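Cap5O (Staphylococcus aureus, PDB 3OJO) probably oxidises UDP-N-acetyl-mannosamine with NAD as electron acceptor, a step in the biosynthesis of capsular polysaccharide. Local coordinates at residues 87-92 / 125-130. Residues are numbered along the deposited sequence; the frame is centred on the assembly and turned at random.
With NAD (nicotinamide-adenine-dinucleotide), chain J.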
loop_
_atom_site.group_PDB
_atom_site.type_symbol
_atom_site.label_atom_id
_atom_site.label_comp_id
_atom_site.label_asym_id
_atom_site.label_seq_id
_atom_site.Cartn_x
_atom_site.Cartn_y
_atom_site.Cartn_z
ATOM N N PHE B 87 25.523 -8.739 -25.383
ATOM C CA PHE B 87 24.257 -9.374 -25.720
ATOM C C PHE B 87 23.189 -8.835 -24.778
ATOM O O PHE B 87 23.379 -8.831 -23.570
ATOM C CB PHE B 87 24.329 -10.888 -25.594
ATOM C CG PHE B 87 25.288 -11.585 -26.520
ATOM C CD1 PHE B 87 24.860 -12.080 -27.747
ATOM C CD2 PHE B 87 26.610 -11.805 -26.140
ATOM C CE1 PHE B 87 25.741 -12.773 -28.585
ATOM C CE2 PHE B 87 27.498 -12.481 -26.987
ATOM C CZ PHE B 87 27.055 -12.970 -28.198
ATOM N N ILE B 88 22.087 -8.340 -25.341
ATOM C CA ILE B 88 20.961 -7.830 -24.574
ATOM C C ILE B 88 19.734 -8.715 -24.836
ATOM O O ILE B 88 19.267 -8.780 -25.974
ATOM C CB ILE B 88 20.662 -6.320 -24.833
ATOM C CG1 ILE B 88 21.867 -5.435 -24.457
ATOM C CG2 ILE B 88 19.397 -5.901 -24.065
ATOM C CD1 ILE B 88 21.759 -3.996 -24.757
ATOM N N ILE B 89 19.208 -9.369 -23.779
ATOM C CA ILE B 89 17.988 -10.169 -23.881
ATOM C C ILE B 89 16.815 -9.244 -23.526
ATOM O O ILE B 89 16.748 -8.720 -22.404
ATOM C CB ILE B 89 18.058 -11.450 -23.019
ATOM C CG1 ILE B 89 19.174 -12.386 -23.542
ATOM C CG2 ILE B 89 16.697 -12.170 -22.956
ATOM C CD1 ILE B 89 19.869 -13.199 -22.491
ATOM N N ALA B 90 15.923 -9.033 -24.504
ATOM C CA ALA B 90 14.729 -8.185 -24.411
ATOM C C ALA B 90 13.506 -8.945 -24.964
ATOM O O ALA B 90 12.664 -8.360 -25.650
ATOM C CB ALA B 90 14.946 -6.903 -25.193
ATOM N N VAL B 91 13.422 -10.254 -24.657
ATOM C CA VAL B 91 12.329 -11.143 -25.062
ATOM C C VAL B 91 11.151 -10.985 -24.054
ATOM O O VAL B 91 11.361 -10.385 -22.991
ATOM C CB VAL B 91 12.798 -12.623 -25.221
ATOM C CG1 VAL B 91 13.946 -12.743 -26.219
ATOM C CG2 VAL B 91 13.185 -13.225 -23.876
ATOM N N PRO B 92 9.921 -11.492 -24.320
ATOM C CA PRO B 92 8.854 -11.315 -23.324
ATOM C C PRO B 92 8.923 -12.288 -22.147
ATOM O O PRO B 92 9.550 -13.350 -22.218
ATOM C CB PRO B 92 7.560 -11.496 -24.136
ATOM C CG PRO B 92 7.992 -11.902 -25.523
ATOM C CD PRO B 92 9.437 -12.234 -25.498
ATOM N N ILE B 125 26.464 -9.978 -20.830
ATOM C CA ILE B 125 25.083 -10.414 -21.019
ATOM C C ILE B 125 24.221 -9.525 -20.142
ATOM O O ILE B 125 24.392 -9.506 -18.924
ATOM C CB ILE B 125 24.836 -11.928 -20.726
ATOM C CG1 ILE B 125 25.871 -12.881 -21.438
ATOM C CG2 ILE B 125 23.369 -12.327 -20.962
ATOM C CD1 ILE B 125 25.933 -12.901 -22.882
ATOM N N ILE B 126 23.331 -8.757 -20.777
ATOM C CA ILE B 126 22.372 -7.885 -20.111
ATOM C C ILE B 126 20.997 -8.477 -20.322
ATOM O O ILE B 126 20.637 -8.809 -21.450
ATOM C CB ILE B 126 22.431 -6.411 -20.561
ATOM C CG1 ILE B 126 23.856 -5.827 -20.402
ATOM C CG2 ILE B 126 21.391 -5.561 -19.785
ATOM C CD1 ILE B 126 24.113 -4.586 -21.235
ATOM N N VAL B 127 20.251 -8.655 -19.230
ATOM C CA VAL B 127 18.880 -9.126 -19.298
ATOM C C VAL B 127 18.015 -7.900 -18.992
ATOM O O VAL B 127 18.082 -7.357 -17.884
ATOM C CB VAL B 127 18.636 -10.342 -18.382
ATOM C CG1 VAL B 127 17.193 -10.821 -18.468
ATOM C CG2 VAL B 127 19.580 -11.481 -18.748
ATOM N N GLU B 128 17.321 -7.377 -20.030
ATOM C CA GLU B 128 16.452 -6.200 -19.911
ATOM C C GLU B 128 15.002 -6.590 -19.574
ATOM O O GLU B 128 14.247 -5.765 -19.075
ATOM C CB GLU B 128 16.492 -5.354 -21.183
ATOM C CG GLU B 128 17.589 -4.305 -21.194
ATOM C CD GLU B 128 17.512 -3.296 -22.331
ATOM O OE1 GLU B 128 16.611 -3.427 -23.195
ATOM O OE2 GLU B 128 18.367 -2.380 -22.365
ATOM N N SER B 129 14.631 -7.838 -19.842
ATOM C CA SER B 129 13.324 -8.438 -19.590
ATOM C C SER B 129 13.043 -8.522 -18.090
ATOM O O SER B 129 13.975 -8.602 -17.283
ATOM C CB SER B 129 13.300 -9.856 -20.166
ATOM O OG SER B 129 13.642 -9.861 -21.539
ATOM N N THR B 130 11.765 -8.562 -17.722
ATOM C CA THR B 130 11.378 -8.680 -16.321
ATOM C C THR B 130 11.716 -10.055 -15.831
ATOM O O THR B 130 11.322 -11.040 -16.458
ATOM C CB THR B 130 9.909 -8.310 -16.132
ATOM O OG1 THR B 130 9.776 -6.945 -16.539
ATOM C CG2 THR B 130 9.450 -8.475 -14.681
HETATM P PA NAD J . 7.204 -7.811 -27.278
HETATM O O1A NAD J . 6.265 -8.950 -27.351
HETATM O O2A NAD J . 6.656 -6.606 -27.935
HETATM O O5B NAD J . 8.583 -8.239 -27.984
HETATM C C5B NAD J . 9.176 -9.491 -27.761
HETATM C C4B NAD J . 9.843 -9.912 -29.048
HETATM O O4B NAD J . 10.823 -10.889 -28.768
HETATM C C3B NAD J . 8.862 -10.503 -30.070
HETATM O O3B NAD J . 9.112 -9.929 -31.348
HETATM C C2B NAD J . 9.270 -11.970 -30.114
HETATM O O2B NAD J . 9.046 -12.584 -31.367
HETATM C C1B NAD J . 10.744 -11.910 -29.754
HETATM N N9A NAD J . 11.209 -13.191 -29.202
HETATM C C8A NAD J . 10.509 -14.011 -28.344
HETATM N N7A NAD J . 11.309 -15.034 -27.971
HETATM C C5A NAD J . 12.505 -14.876 -28.590
HETATM C C6A NAD J . 13.669 -15.645 -28.576
HETATM N N6A NAD J . 13.694 -16.756 -27.832
HETATM N N1A NAD J . 14.769 -15.232 -29.323
HETATM C C2A NAD J . 14.717 -14.062 -30.065
HETATM N N3A NAD J . 13.560 -13.307 -30.078
HETATM C C4A NAD J . 12.471 -13.707 -29.353
HETATM O O3 NAD J . 7.585 -7.557 -25.725
HETATM P PN NAD J . 8.157 -6.168 -25.162
HETATM O O1N NAD J . 6.999 -5.273 -24.914
HETATM O O2N NAD J . 9.289 -5.715 -26.009
HETATM O O5D NAD J . 8.705 -6.574 -23.730
HETATM C C5D NAD J . 9.468 -7.737 -23.534
HETATM C C4D NAD J . 9.611 -7.949 -22.031
HETATM O O4D NAD J . 10.270 -6.840 -21.439
HETATM C C3D NAD J . 8.281 -7.998 -21.277
HETATM O O3D NAD J . 7.530 -9.191 -21.402
HETATM C C2D NAD J . 8.777 -7.762 -19.872
HETATM O O2D NAD J . 9.535 -8.874 -19.472
HETATM C C1D NAD J . 9.791 -6.656 -20.114
HETATM N N1N NAD J . 9.089 -5.368 -19.907
HETATM C C2N NAD J . 8.535 -4.657 -20.948
HETATM C C3N NAD J . 7.851 -3.459 -20.687
HETATM C C7N NAD J . 7.625 -2.460 -21.788
HETATM O O7N NAD J . 7.905 -1.101 -21.510
HETATM N N7N NAD J . 7.147 -2.864 -22.972
HETATM C C4N NAD J . 7.706 -3.014 -19.365
HETATM C C5N NAD J . 8.235 -3.757 -18.311
HETATM C C6N NAD J . 8.911 -4.943 -18.606
#
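The carbonyl O of Ile89 is gripped by two amides where the parallel strands 87-89 and 125-127 run out: Glu128 N binds it at 2.8 Å, and Ser129 N adds a weak bond. Upstream, Ile126 bonds to the two residues flanking Ile88, its N donating almost straight (178°) to Phe87 O and its O accepting from Ile89 N, the alternation of a parallel pair. Beta-branched residues suit these extended, buried strands. On one face Ile88 and Ile126 run alongside each other, CG1 of Ile88 against CD1 of Ile126, while CG2 of Ile88, anti to its own backbone N, rests 3.7 Å from Glu128 CD; the carboxylate's OE2 is satisfied by Tyr195 OH. On the other face CD1 of Ile89 reaches CG2 of both Ile125 and Val127, and Ile125 CD1 comes obliquely to the Phe87 ring, 3.5 Å from CD2; Ile115 of helix 106-115 covers Phe87 and Ile89. Past the strands, the hydroxyl of Ser129, on a side chain short enough to stay near the backbone (OG beside its own N, chi1 -55°), donates to Val91 O at 2.8 Å, tying the two diverging loops together. Those loops meet the cofactor: Val91 CG1 packs 3.5 Å from C5A of the NAD adenine, and Thr130 N donates to O2D of the nicotinamide ribose at 2.9 Å. Binding NAD at the C-terminal ends of parallel strands joined by a beta-alpha-beta crossover is the hallmark of the Rossmann fold.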